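Local coordinates for plasmin and fibronectin-binding protein A (Streptococcus pneumoniae, PDB 4MR0) that acts as a fibronectin-dependent adhesin and invasin on the pneumococcal surface, binding human fibronectin, plasmin, plasminogen and serum albumin, at residues 256-262 with 280-286; 267-273 with 302-308; 220-224 with 243-247. All coordinates share one frame; numbering follows the deposited sequence.

Contact 1. Residues 256-262 with 280-286; sequences IKNVTFK and VDNSRFL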
ATOM      1  N   ILE A 256       2.037  -7.739 -13.386  1.00 12.92           N
ATOM      2  CA  ILE A 256       3.438  -7.490 -13.050  1.00 15.60           C
ATOM      3  C   ILE A 256       3.822  -8.605 -12.082  1.00 15.56           C
ATOM      4  O   ILE A 256       3.201  -8.755 -11.034  1.00 15.86           O
ATOM      5  CB  ILE A 256       3.631  -6.127 -12.341  1.00 16.22           C
ATOM      6  CG1 ILE A 256       3.326  -4.979 -13.311  1.00 17.59           C
ATOM      7  CG2 ILE A 256       5.052  -6.016 -11.810  1.00 17.50           C
ATOM      8  CD1 ILE A 256       3.402  -3.603 -12.676  1.00 19.35           C
ATOM      9  N   LYS A 257       4.832  -9.390 -12.427  1.00 15.71           N
ATOM     10  CA  LYS A 257       5.220 -10.473 -11.546  1.00 18.39           C
ATOM     11  C   LYS A 257       6.696 -10.809 -11.538  1.00 17.15           C
ATOM     12  O   LYS A 257       7.404 -10.613 -12.522  1.00 16.38           O
ATOM     13  CB  LYS A 257       4.407 -11.720 -11.883  1.00 22.64           C
ATOM     14  CG  LYS A 257       4.450 -12.126 -13.337  1.00 27.53           C
ATOM     15  CD  LYS A 257       3.340 -13.132 -13.639  1.00 35.30           C
ATOM     16  CE  LYS A 257       3.436 -14.363 -12.746  1.00 36.49           C
ATOM     17  NZ  LYS A 257       2.293 -15.300 -12.956  1.00 40.51           N
ATOM     18  N   ASN A 258       7.133 -11.326 -10.398  1.00 18.48           N
ATOM     19  CA  ASN A 258       8.516 -11.718 -10.174  1.00 19.05           C
ATOM     20  C   ASN A 258       9.500 -10.619 -10.545  1.00 18.98           C
ATOM     21  O   ASN A 258      10.453 -10.834 -11.301  1.00 19.68           O
ATOM     22  CB  ASN A 258       8.834 -13.001 -10.945  1.00 20.08           C
ATOM     23  CG  ASN A 258      10.158 -13.618 -10.520  1.00 21.52           C
ATOM     24  OD1 ASN A 258      10.558 -13.515  -9.364  1.00 21.85           O
ATOM     25  ND2 ASN A 258      10.833 -14.276 -11.454  1.00 24.10           N
ATOM     26  N   VAL A 259       9.263  -9.433 -10.001  1.00 17.76           N
ATOM     27  CA  VAL A 259      10.138  -8.300 -10.252  1.00 15.80           C
ATOM     28  C   VAL A 259      10.706  -7.798  -8.930  1.00 15.46           C
ATOM     29  O   VAL A 259      10.001  -7.750  -7.925  1.00 12.05           O
ATOM     30  CB  VAL A 259       9.390  -7.123 -10.912  1.00 16.67           C
ATOM     31  CG1 VAL A 259      10.369  -5.977 -11.158  1.00 17.14           C
ATOM     32  CG2 VAL A 259       8.730  -7.570 -12.214  1.00 15.99           C
ATOM     33  N   THR A 260      11.983  -7.435  -8.934  1.00 14.94           N
ATOM     34  CA  THR A 260      12.616  -6.902  -7.737  1.00 15.68           C
ATOM     35  C   THR A 260      12.729  -5.391  -7.935  1.00 15.82           C
ATOM     36  O   THR A 260      13.439  -4.938  -8.825  1.00 16.38           O
ATOM     37  CB  THR A 260      14.029  -7.506  -7.537  1.00 17.18           C
ATOM     38  OG1 THR A 260      13.913  -8.917  -7.331  1.00 15.48           O
ATOM     39  CG2 THR A 260      14.716  -6.885  -6.325  1.00 17.00           C
ATOM     40  N   PHE A 261      12.016  -4.621  -7.120  1.00 16.86           N
ATOM     41  CA  PHE A 261      12.041  -3.160  -7.205  1.00 17.68           C
ATOM     42  C   PHE A 261      12.981  -2.606  -6.147  1.00 18.36           C
ATOM     43  O   PHE A 261      12.796  -2.860  -4.957  1.00 19.42           O
ATOM     44  CB  PHE A 261      10.649  -2.582  -6.966  1.00 15.60           C
ATOM     45  CG  PHE A 261       9.618  -3.065  -7.935  1.00 15.16           C
ATOM     46  CD1 PHE A 261       8.997  -4.300  -7.756  1.00 14.41           C
ATOM     47  CD2 PHE A 261       9.237  -2.264  -9.008  1.00 15.64           C
ATOM     48  CE1 PHE A 261       8.011  -4.731  -8.635  1.00 12.59           C
ATOM     49  CE2 PHE A 261       8.254  -2.681  -9.896  1.00 14.22           C
ATOM     50  CZ  PHE A 261       7.633  -3.921  -9.704  1.00 15.11           C
ATOM     51  N   LYS A 262      13.969  -1.826  -6.570  1.00 18.31           N
ATOM     52  CA  LYS A 262      14.937  -1.286  -5.627  1.00 18.86           C
ATOM     53  C   LYS A 262      15.075   0.224  -5.533  1.00 17.50           C
ATOM     54  O   LYS A 262      15.039   0.942  -6.535  1.00 17.28           O
ATOM     55  CB  LYS A 262      16.335  -1.826  -5.939  1.00 22.26           C
ATOM     56  CG  LYS A 262      16.502  -3.327  -5.889  1.00 26.98           C
ATOM     57  CD  LYS A 262      17.963  -3.678  -6.156  1.00 30.70           C
ATOM     58  CE  LYS A 262      18.203  -5.181  -6.125  1.00 33.83           C
ATOM     59  NZ  LYS A 262      19.650  -5.492  -6.321  1.00 36.07           N
ATOM     60  N   VAL A 280      -0.197  -7.704  -9.142  1.00 13.44           N
ATOM     61  CA  VAL A 280       1.215  -7.544  -8.824  1.00 12.60           C
ATOM     62  C   VAL A 280       1.431  -8.848  -8.059  1.00 13.21           C
ATOM     63  O   VAL A 280       0.777  -9.084  -7.046  1.00 14.43           O
ATOM     64  CB  VAL A 280       1.461  -6.328  -7.919  1.00 11.80           C
ATOM     65  CG1 VAL A 280       2.921  -6.293  -7.483  1.00 13.46           C
ATOM     66  CG2 VAL A 280       1.109  -5.038  -8.688  1.00 10.98           C
ATOM     67  N   ASP A 281       2.325  -9.699  -8.550  1.00 14.70           N
ATOM     68  CA  ASP A 281       2.532 -10.998  -7.921  1.00 15.75           C
ATOM     69  C   ASP A 281       3.995 -11.422  -7.780  1.00 15.43           C
ATOM     70  O   ASP A 281       4.825 -11.116  -8.637  1.00 16.19           O
ATOM     71  CB  ASP A 281       1.747 -12.045  -8.736  1.00 18.55           C
ATOM     72  CG  ASP A 281       1.785 -13.451  -8.126  1.00 24.63           C
ATOM     73  OD1 ASP A 281       1.936 -13.590  -6.896  1.00 25.97           O
ATOM     74  OD2 ASP A 281       1.637 -14.427  -8.896  1.00 28.80           O
ATOM     75  N   ASN A 282       4.290 -12.103  -6.673  1.00 13.78           N
ATOM     76  CA  ASN A 282       5.618 -12.660  -6.403  1.00 15.32           C
ATOM     77  C   ASN A 282       6.791 -11.704  -6.635  1.00 14.89           C
ATOM     78  O   ASN A 282       7.833 -12.091  -7.173  1.00 14.63           O
ATOM     79  CB  ASN A 282       5.785 -13.925  -7.255  1.00 17.06           C
ATOM     80  CG  ASN A 282       6.969 -14.774  -6.826  1.00 21.77           C
ATOM     81  OD1 ASN A 282       7.246 -14.917  -5.636  1.00 21.09           O
ATOM     82  ND2 ASN A 282       7.665 -15.353  -7.799  1.00 22.56           N
ATOM     83  N   SER A 283       6.626 -10.462  -6.195  1.00 14.08           N
ATOM     84  CA  SER A 283       7.652  -9.448  -6.369  1.00 15.02           C
ATOM     85  C   SER A 283       8.232  -9.011  -5.036  1.00 15.73           C
ATOM     86  O   SER A 283       7.707  -9.352  -3.972  1.00 15.06           O
ATOM     87  CB  SER A 283       7.068  -8.234  -7.097  1.00 15.57           C
ATOM     88  OG  SER A 283       6.661  -8.589  -8.405  1.00 16.37           O
ATOM     89  N   ARG A 284       9.312  -8.240  -5.114  1.00 14.76           N
ATOM     90  CA  ARG A 284      10.008  -7.738  -3.941  1.00 15.41           C
ATOM     91  C   ARG A 284      10.212  -6.233  -4.061  1.00 14.83           C
ATOM     92  O   ARG A 284      10.706  -5.740  -5.079  1.00 15.93           O
ATOM     93  CB  ARG A 284      11.370  -8.431  -3.815  1.00 15.95           C
ATOM     94  CG  ARG A 284      11.270  -9.941  -3.597  1.00 17.76           C
ATOM     95  CD  ARG A 284      12.435 -10.665  -4.264  1.00 19.41           C
ATOM     96  NE  ARG A 284      12.348 -10.608  -5.724  1.00 20.07           N
ATOM     97  CZ  ARG A 284      11.444 -11.264  -6.453  1.00 19.79           C
ATOM     98  NH1 ARG A 284      10.538 -12.041  -5.865  1.00 18.35           N
ATOM     99  NH2 ARG A 284      11.447 -11.142  -7.774  1.00 21.82           N
ATOM    100  N   PHE A 285       9.826  -5.511  -3.018  1.00 13.53           N
ATOM    101  CA  PHE A 285       9.963  -4.062  -2.987  1.00 14.83           C
ATOM    102  C   PHE A 285      10.986  -3.750  -1.911  1.00 14.40           C
ATOM    103  O   PHE A 285      10.676  -3.723  -0.719  1.00 12.87           O
ATOM    104  CB  PHE A 285       8.606  -3.420  -2.697  1.00 15.29           C
ATOM    105  CG  PHE A 285       7.591  -3.680  -3.772  1.00 14.41           C
ATOM    106  CD1 PHE A 285       6.964  -4.923  -3.872  1.00 15.40           C
ATOM    107  CD2 PHE A 285       7.335  -2.722  -4.742  1.00 15.61           C
ATOM    108  CE1 PHE A 285       6.093  -5.202  -4.925  1.00 14.08           C
ATOM    109  CE2 PHE A 285       6.465  -2.988  -5.800  1.00 15.37           C
ATOM    110  CZ  PHE A 285       5.849  -4.232  -5.895  1.00 15.96           C
ATOM    111  N   LEU A 286      12.213  -3.512  -2.360  1.00 14.30           N
ATOM    112  CA  LEU A 286      13.327  -3.269  -1.465  1.00 16.77           C
ATOM    113  C   LEU A 286      13.879  -1.852  -1.382  1.00 16.90           C
ATOM    114  O   LEU A 286      14.539  -1.373  -2.309  1.00 18.29           O
ATOM    115  CB  LEU A 286      14.468  -4.220  -1.839  1.00 17.82           C
ATOM    116  CG  LEU A 286      14.079  -5.684  -2.080  1.00 19.67           C
ATOM    117  CD1 LEU A 286      15.313  -6.471  -2.496  1.00 21.22           C
ATOM    118  CD2 LEU A 286      13.455  -6.275  -0.812  1.00 21.15           C
TER
HETATM  119  O   HOH W   1      12.916 -10.897 -10.381  1.00 23.41           O

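Contact 2. Residues 267-273 with 302-308; sequences GHAIQIA and KESIQIE. With MN (manganese (II) ion), chain G.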
ATOM      1  N   GLY A 267       9.262   7.860  -3.294  1.00 19.59           N
ATOM      2  CA  GLY A 267       8.173   7.791  -4.247  1.00 20.24           C
ATOM      3  C   GLY A 267       7.385   6.496  -4.254  1.00 20.46           C
ATOM      4  O   GLY A 267       7.531   5.648  -3.370  1.00 21.37           O
ATOM      5  N   HIS A 268       6.536   6.365  -5.270  1.00 19.09           N
ATOM      6  CA  HIS A 268       5.694   5.191  -5.455  1.00 18.34           C
ATOM      7  C   HIS A 268       6.357   4.266  -6.463  1.00 17.27           C
ATOM      8  O   HIS A 268       6.619   4.677  -7.589  1.00 17.09           O
ATOM      9  CB  HIS A 268       4.331   5.594  -6.025  1.00 16.75           C
ATOM     10  CG  HIS A 268       3.642   6.674  -5.255  1.00 19.42           C
ATOM     11  ND1 HIS A 268       3.174   6.492  -3.972  1.00 17.03           N
ATOM     12  CD2 HIS A 268       3.307   7.938  -5.605  1.00 18.49           C
ATOM     13  CE1 HIS A 268       2.572   7.596  -3.568  1.00 19.42           C
ATOM     14  NE2 HIS A 268       2.638   8.488  -4.540  1.00 18.83           N
ATOM     15  N   ALA A 269       6.630   3.029  -6.069  1.00 16.18           N
ATOM     16  CA  ALA A 269       7.228   2.088  -6.998  1.00 14.87           C
ATOM     17  C   ALA A 269       6.196   1.842  -8.094  1.00 15.10           C
ATOM     18  O   ALA A 269       6.529   1.723  -9.273  1.00 14.78           O
ATOM     19  CB  ALA A 269       7.562   0.784  -6.293  1.00 15.89           C
ATOM     20  N   ILE A 270       4.931   1.787  -7.690  1.00 15.56           N
ATOM     21  CA  ILE A 270       3.842   1.546  -8.620  1.00 13.93           C
ATOM     22  C   ILE A 270       2.613   2.374  -8.278  1.00 14.06           C
ATOM     23  O   ILE A 270       2.231   2.480  -7.118  1.00 14.39           O
ATOM     24  CB  ILE A 270       3.409   0.058  -8.594  1.00 14.71           C
ATOM     25  CG1 ILE A 270       4.574  -0.843  -9.015  1.00 12.49           C
ATOM     26  CG2 ILE A 270       2.201  -0.154  -9.513  1.00 14.18           C
ATOM     27  CD1 ILE A 270       4.291  -2.336  -8.834  1.00 13.10           C
ATOM     28  N   GLN A 271       2.000   2.967  -9.298  1.00 14.94           N
ATOM     29  CA  GLN A 271       0.762   3.723  -9.122  1.00 15.15           C
ATOM     30  C   GLN A 271      -0.240   3.098 -10.078  1.00 14.47           C
ATOM     31  O   GLN A 271       0.019   2.981 -11.273  1.00 14.58           O
ATOM     32  CB  GLN A 271       0.930   5.206  -9.465  1.00 15.64           C
ATOM     33  CG  GLN A 271       1.774   5.986  -8.470  1.00 16.75           C
ATOM     34  CD  GLN A 271       1.984   7.429  -8.895  1.00 18.59           C
ATOM     35  OE1 GLN A 271       1.086   8.262  -8.772  1.00 16.54           O
ATOM     36  NE2 GLN A 271       3.175   7.728  -9.405  1.00 16.47           N
ATOM     37  N   ILE A 272      -1.377   2.686  -9.534  1.00 13.13           N
ATOM     38  CA  ILE A 272      -2.439   2.061 -10.310  1.00 12.30           C
ATOM     39  C   ILE A 272      -3.619   2.996 -10.151  1.00 13.23           C
ATOM     40  O   ILE A 272      -4.211   3.074  -9.074  1.00 13.89           O
ATOM     41  CB  ILE A 272      -2.782   0.666  -9.726  1.00 11.45           C
ATOM     42  CG1 ILE A 272      -1.538  -0.224  -9.770  1.00 10.31           C
ATOM     43  CG2 ILE A 272      -3.928   0.025 -10.508  1.00 10.40           C
ATOM     44  CD1 ILE A 272      -1.676  -1.518  -8.963  1.00 10.16           C
ATOM     45  N   ALA A 273      -3.941   3.712 -11.224  1.00 13.74           N
ATOM     46  CA  ALA A 273      -5.014   4.701 -11.205  1.00 14.12           C
ATOM     47  C   ALA A 273      -6.033   4.470 -12.303  1.00 14.89           C
ATOM     48  O   ALA A 273      -5.678   4.384 -13.478  1.00 14.95           O
ATOM     49  CB  ALA A 273      -4.413   6.104 -11.354  1.00 14.78           C
ATOM     50  N   LYS A 302       3.673   8.547   0.757  1.00 25.56           N
ATOM     51  CA  LYS A 302       4.429   7.826  -0.260  1.00 24.65           C
ATOM     52  C   LYS A 302       4.355   6.304  -0.162  1.00 22.43           C
ATOM     53  O   LYS A 302       5.293   5.659   0.308  1.00 21.80           O
ATOM     54  CB  LYS A 302       5.894   8.275  -0.235  1.00 25.39           C
ATOM     55  CG  LYS A 302       6.102   9.705  -0.712  1.00 27.63           C
ATOM     56  CD  LYS A 302       5.418   9.934  -2.056  1.00 30.02           C
ATOM     57  CE  LYS A 302       5.783  11.284  -2.653  1.00 34.23           C
ATOM     58  NZ  LYS A 302       5.511  12.401  -1.702  1.00 35.77           N
ATOM     59  N   GLU A 303       3.240   5.743  -0.623  1.00 19.22           N
ATOM     60  CA  GLU A 303       3.033   4.297  -0.609  1.00 18.31           C
ATOM     61  C   GLU A 303       3.839   3.670  -1.744  1.00 17.30           C
ATOM     62  O   GLU A 303       3.897   4.227  -2.840  1.00 17.82           O
ATOM     63  CB  GLU A 303       1.545   3.971  -0.807  1.00 16.71           C
ATOM     64  CG  GLU A 303       0.596   4.636   0.190  1.00 18.03           C
ATOM     65  CD  GLU A 303       0.080   5.990  -0.278  1.00 19.83           C
ATOM     66  OE1 GLU A 303       0.554   6.499  -1.321  1.00 21.02           O
ATOM     67  OE2 GLU A 303      -0.805   6.549   0.402  1.00 20.53           O
ATOM     68  N   SER A 304       4.461   2.519  -1.497  1.00 17.57           N
ATOM     69  CA  SER A 304       5.237   1.856  -2.547  1.00 15.89           C
ATOM     70  C   SER A 304       4.325   1.379  -3.677  1.00 14.65           C
ATOM     71  O   SER A 304       4.721   1.347  -4.849  1.00 12.94           O
ATOM     72  CB  SER A 304       6.032   0.699  -1.955  1.00 19.24           C
ATOM     73  OG  SER A 304       6.999   1.217  -1.053  1.00 22.89           O
ATOM     74  N   ILE A 305       3.107   0.991  -3.318  1.00 13.62           N
ATOM     75  CA  ILE A 305       2.111   0.601  -4.305  1.00 12.54           C
ATOM     76  C   ILE A 305       0.857   1.383  -3.950  1.00 12.64           C
ATOM     77  O   ILE A 305       0.184   1.090  -2.960  1.00 14.44           O
ATOM     78  CB  ILE A 305       1.777  -0.902  -4.272  1.00 14.00           C
ATOM     79  CG1 ILE A 305       3.017  -1.727  -4.633  1.00 13.85           C
ATOM     80  CG2 ILE A 305       0.661  -1.193  -5.276  1.00 11.26           C
ATOM     81  CD1 ILE A 305       2.781  -3.236  -4.590  1.00 15.92           C
ATOM     82  N   GLN A 306       0.561   2.396  -4.749  1.00 12.55           N
ATOM     83  CA  GLN A 306      -0.614   3.218  -4.524  1.00 12.87           C
ATOM     84  C   GLN A 306      -1.710   2.767  -5.481  1.00 14.39           C
ATOM     85  O   GLN A 306      -1.463   2.549  -6.667  1.00 16.82           O
ATOM     86  CB  GLN A 306      -0.270   4.696  -4.761  1.00 14.80           C
ATOM     87  CG  GLN A 306      -1.442   5.656  -4.588  1.00 15.89           C
ATOM     88  CD  GLN A 306      -1.040   7.098  -4.830  1.00 18.81           C
ATOM     89  OE1 GLN A 306      -0.259   7.390  -5.734  1.00 15.13           O
ATOM     90  NE2 GLN A 306      -1.579   8.009  -4.026  1.00 18.11           N
ATOM     91  N   ILE A 307      -2.914   2.613  -4.947  1.00 14.21           N
ATOM     92  CA  ILE A 307      -4.075   2.204  -5.724  1.00 13.17           C
ATOM     93  C   ILE A 307      -5.024   3.375  -5.531  1.00 14.72           C
ATOM     94  O   ILE A 307      -5.506   3.625  -4.425  1.00 13.75           O
ATOM     95  CB  ILE A 307      -4.678   0.909  -5.156  1.00 15.35           C
ATOM     96  CG1 ILE A 307      -3.614  -0.193  -5.169  1.00 14.12           C
ATOM     97  CG2 ILE A 307      -5.904   0.496  -5.971  1.00 14.70           C
ATOM     98  CD1 ILE A 307      -4.005  -1.429  -4.363  1.00 16.80           C
ATOM     99  N   GLU A 308      -5.313   4.088  -6.610  1.00 15.49           N
ATOM    100  CA  GLU A 308      -6.127   5.282  -6.487  1.00 15.85           C
ATOM    101  C   GLU A 308      -7.045   5.521  -7.671  1.00 15.29           C
ATOM    102  O   GLU A 308      -6.943   4.854  -8.699  1.00 16.08           O
ATOM    103  CB  GLU A 308      -5.174   6.471  -6.381  1.00 17.19           C
ATOM    104  CG  GLU A 308      -4.403   6.673  -7.699  1.00 17.75           C
ATOM    105  CD  GLU A 308      -3.159   7.526  -7.564  1.00 18.24           C
ATOM    106  OE1 GLU A 308      -3.199   8.545  -6.842  1.00 19.07           O
ATOM    107  OE2 GLU A 308      -2.139   7.182  -8.204  1.00 19.87           O
TER
HETATM  108 MN    MN G 705      -0.706   8.795  -7.418  1.00 23.86          MN
HETATM  109  O   HOH W   2       8.417   3.193  -2.542  1.00 37.50           O

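Contact 3. Residues 220-224 with 243-247; sequences TIDMN and SGAFA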
ATOM      1  N   THR A 220      15.041  -7.037 -12.461  1.00 17.81           N
ATOM      2  CA  THR A 220      15.086  -6.023 -11.430  1.00 17.72           C
ATOM      3  C   THR A 220      14.872  -4.668 -12.075  1.00 18.15           C
ATOM      4  O   THR A 220      15.200  -4.475 -13.252  1.00 18.11           O
ATOM      5  CB  THR A 220      16.480  -6.007 -10.748  1.00 19.14           C
ATOM      6  OG1 THR A 220      16.717  -7.264 -10.099  1.00 21.58           O
ATOM      7  CG2 THR A 220      16.579  -4.875  -9.734  1.00 18.86           C
ATOM      8  N   ILE A 221      14.288  -3.748 -11.318  1.00 14.98           N
ATOM      9  CA  ILE A 221      14.112  -2.382 -11.785  1.00 16.01           C
ATOM     10  C   ILE A 221      14.771  -1.567 -10.686  1.00 16.50           C
ATOM     11  O   ILE A 221      14.275  -1.523  -9.568  1.00 17.23           O
ATOM     12  CB  ILE A 221      12.630  -1.960 -11.902  1.00 14.29           C
ATOM     13  CG1 ILE A 221      11.937  -2.774 -12.995  1.00 14.93           C
ATOM     14  CG2 ILE A 221      12.542  -0.472 -12.235  1.00 14.24           C
ATOM     15  CD1 ILE A 221      10.444  -2.436 -13.174  1.00 17.29           C
ATOM     16  N   ASP A 222      15.921  -0.975 -10.996  1.00 17.02           N
ATOM     17  CA  ASP A 222      16.649  -0.159 -10.034  1.00 17.37           C
ATOM     18  C   ASP A 222      16.105   1.254 -10.184  1.00 17.96           C
ATOM     19  O   ASP A 222      16.447   1.966 -11.122  1.00 18.96           O
ATOM     20  CB  ASP A 222      18.144  -0.173 -10.365  1.00 18.93           C
ATOM     21  CG  ASP A 222      18.995   0.470  -9.284  1.00 20.51           C
ATOM     22  OD1 ASP A 222      18.470   1.314  -8.536  1.00 20.90           O
ATOM     23  OD2 ASP A 222      20.200   0.140  -9.195  1.00 25.66           O
ATOM     24  N   MET A 223      15.258   1.667  -9.263  1.00 16.22           N
ATOM     25  CA  MET A 223      14.688   2.993  -9.355  1.00 18.03           C
ATOM     26  C   MET A 223      15.750   4.062  -9.072  1.00 18.85           C
ATOM     27  O   MET A 223      15.486   5.264  -9.164  1.00 16.80           O
ATOM     28  CB  MET A 223      13.486   3.080  -8.423  1.00 16.01           C
ATOM     29  CG  MET A 223      12.381   2.099  -8.828  1.00 16.96           C
ATOM     30  SD  MET A 223      10.906   2.055  -7.740  1.00 10.33           S
ATOM     31  CE  MET A 223      11.610   0.866  -6.414  1.00 18.53           C
ATOM     32  N   ASN A 224      16.947   3.584  -8.722  1.00 20.37           N
ATOM     33  CA  ASN A 224      18.139   4.413  -8.521  1.00 20.39           C
ATOM     34  C   ASN A 224      17.991   5.617  -7.591  1.00 20.98           C
ATOM     35  O   ASN A 224      18.561   6.682  -7.850  1.00 21.63           O
ATOM     36  CB  ASN A 224      18.589   4.870  -9.916  1.00 20.57           C
ATOM     37  CG  ASN A 224      20.084   5.136 -10.019  1.00 22.72           C
ATOM     38  OD1 ASN A 224      20.874   4.703  -9.178  1.00 21.09           O
ATOM     39  ND2 ASN A 224      20.479   5.837 -11.083  1.00 19.33           N
ATOM     40  N   SER A 243      11.253   9.015  -7.411  1.00 15.51           N
ATOM     41  CA  SER A 243      11.439   8.052  -8.482  1.00 15.50           C
ATOM     42  C   SER A 243      10.515   6.865  -8.241  1.00 16.55           C
ATOM     43  O   SER A 243      10.181   6.544  -7.094  1.00 16.87           O
ATOM     44  CB  SER A 243      12.901   7.586  -8.570  1.00 14.79           C
ATOM     45  OG  SER A 243      13.256   6.757  -7.481  1.00 20.61           O
ATOM     46  N   GLY A 244      10.099   6.231  -9.335  1.00 15.98           N
ATOM     47  CA  GLY A 244       9.211   5.081  -9.263  1.00 15.22           C
ATOM     48  C   GLY A 244       9.449   4.177 -10.460  1.00 15.83           C
ATOM     49  O   GLY A 244      10.302   4.476 -11.306  1.00 15.24           O
ATOM     50  N   ALA A 245       8.693   3.086 -10.557  1.00 13.39           N
ATOM     51  CA  ALA A 245       8.867   2.157 -11.674  1.00 14.32           C
ATOM     52  C   ALA A 245       7.716   2.139 -12.675  1.00 14.75           C
ATOM     53  O   ALA A 245       7.941   2.138 -13.888  1.00 12.94           O
ATOM     54  CB  ALA A 245       9.097   0.734 -11.146  1.00 12.39           C
ATOM     55  N   PHE A 246       6.488   2.114 -12.163  1.00 14.32           N
ATOM     56  CA  PHE A 246       5.308   2.047 -13.021  1.00 14.40           C
ATOM     57  C   PHE A 246       4.230   3.082 -12.726  1.00 13.06           C
ATOM     58  O   PHE A 246       3.923   3.356 -11.571  1.00 13.61           O
ATOM     59  CB  PHE A 246       4.648   0.663 -12.899  1.00 14.75           C
ATOM     60  CG  PHE A 246       5.427  -0.457 -13.531  1.00 15.56           C
ATOM     61  CD1 PHE A 246       5.288  -0.740 -14.886  1.00 15.87           C
ATOM     62  CD2 PHE A 246       6.269  -1.257 -12.760  1.00 14.79           C
ATOM     63  CE1 PHE A 246       5.975  -1.807 -15.469  1.00 16.90           C
ATOM     64  CE2 PHE A 246       6.959  -2.325 -13.333  1.00 13.86           C
ATOM     65  CZ  PHE A 246       6.813  -2.604 -14.684  1.00 16.47           C
ATOM     66  N   ALA A 247       3.662   3.645 -13.788  1.00 12.47           N
ATOM     67  CA  ALA A 247       2.548   4.582 -13.678  1.00 11.71           C
ATOM     68  C   ALA A 247       1.512   3.953 -14.606  1.00 13.87           C
ATOM     69  O   ALA A 247       1.561   4.116 -15.826  1.00 14.58           O
ATOM     70  CB  ALA A 247       2.937   5.967 -14.171  1.00 14.86           C
TER

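Contact 1. Residues 256-262 with 280-286
R284 lays its guanidinium along 256-262, bonding to the side chains of T260 and N258, while one residue further on F285 stacks on F261 on the other face of the sheet. R284 NE gives a nearly straight bond (167°) of 2.8 Å to T260 OG1, with the hydroxyl lying in the guanidinium plane. NH2 goes to N258 OD1 at 3.0 Å, but that oxygen is tilted from the guanidinium plane, and NH2 sits above the carbonyl plane of the amide. Bends at chi2 and chi3 fold the arginine back, so that NH1 also donates to N282 O in its own segment. A water accepts weakly from NH2 and donates to N258 O. Beside this cluster the N258 and N282 amides run side by side, their planes 14° apart.

Where both strands break, at N258-V259 and N282-S283, S283 OG bridges the gap in the backbone pairing: it accepts from V259 N at 3.2 Å and donates to D281 O, which also receives N258 N. Backbone pairing resumes with R284 N to V259 O and continues through F261 N to R284 O (2.7 Å) and L286 N to F261 O.

The apolar part is a strongly offset stack of F261 and F285, the rings barely overlapping, centroids 4.5 Å apart and planes at 7°, with CD1 of F261 lying 3.5 Å from CE2 of F285. V259 CG1 lies over the rim of the opposite face of F261.

Such in-register stacking of like side chains on successive coils is characteristic of the right-handed parallel beta-helix that forms this part of the adhesin. The stack runs on to F336; strand 220-222 flanks 260-262 on the side away from 284-286, and I270 of strand 270-273 meets both phenylalanines across the interior.

Contact 2. Residues 267-273 with 302-308
H268 lays its imidazole between two residues of 302-308, with the K302 methylene CD over one face and Q306 OE1 over the other. The ring's rotation is fixed at its edge: ND1 donates to E303 O at 2.6 Å, the oxygen lying in the ring plane and offering a lone pair in its own carbonyl plane. K302 CD sits 4.3 Å from the ring centroid, a CH-pi contact. The E303 carboxylate runs alongside the ring, the two planes 15° apart, and its OE2 is held by H352.

Further along, Q271 and Q306 point the same way from adjacent strands, their amide planes turned 36° apart, and both aim their OE1 atoms at one manganese ion. The metal lies 2.3 Å from Q271 OE1 and 2.2 Å from Q306 OE1. Y317 OH is hydrogen-bonded to Q271 NE2, which probably sets the turn of that amide. E308 closes on the ion with both carboxylate oxygens, OE2 at 2.3 Å and OE1 at a longer 2.6 Å, and G314 O completes the protein ligands. Q306 gets there with CG anti to its backbone N (chi1 178°) and an extended chain.

These are neighbouring coils of the parallel beta-helix, paired in register from I270-I305 to A273-E308, so metal ligands stack on one face while isoleucines stack on the interior one. There I272 CD1 rests 4.4 Å from I305 CG2, and F285 packs against I305.

Contact 3. Residues 220-224 with 243-247
I221 pushes its CD1 against the F246 ring, 3.5 Å from CE2 and a little further from CZ, the two side chains crossing at about a right angle. Its other branch, CG2, lands 3.8 Å from the methyl of A245. Two residues on, M223 lies over the backbone between G244 and A245: SD is 3.7 Å from both G244 C and A245 N, and the chain, extended through chi2, bends at chi3 (-83°) to carry CE on toward F261.

The one hydrogen bond between the two segments is S243 OG to M223 O, 3.2 Å long, with the hydroxyl above the carbonyl plane. A chi1 of 71° sets OG between the backbone N and carbonyl carbon of S243, where it also accepts a hydrogen bond from Y265 N, its stronger partner, and M223 O takes a second bond from N182 ND2.

No strand pairing joins 220-224 to 243-247. They belong to different faces of the right-handed parallel beta-helix, and their side chains meet in its interior; 243-247 itself turns a corner at A245. Each segment is instead bonded to the coils next to it: I221 to T260 and K262 of the following coil, D222 to I180 of the preceding one, and A245 and F246 through their backbones to A269 of the following coil.

In the shell beyond, F194 packs on both I221 and F246, and Y216 meets F246 edge-to-face. F261 fills in against M223, A245 and F246, while A269 touches M223 from the succeeding coil.

How the contacts relate
Contacts 1 and 2 are parallel strand pairings between successive coils, whereas contact 3 spans the inside of the helix with side chains from two faces. Contacts 2 and 3 are buried; contact 1 is only partly so, its arginine-centred polar cluster lying on the more exposed face. Chemistry follows place: contact 2 has metal ligands on the side away from the core, and contact 3 is almost wholly apolar. All three share one interior, meeting around F261, I270 and M223. The backbone joins them too: A269 O probably accepts from the backbone N of both A245 and F246, tying contact 2 to contact 3.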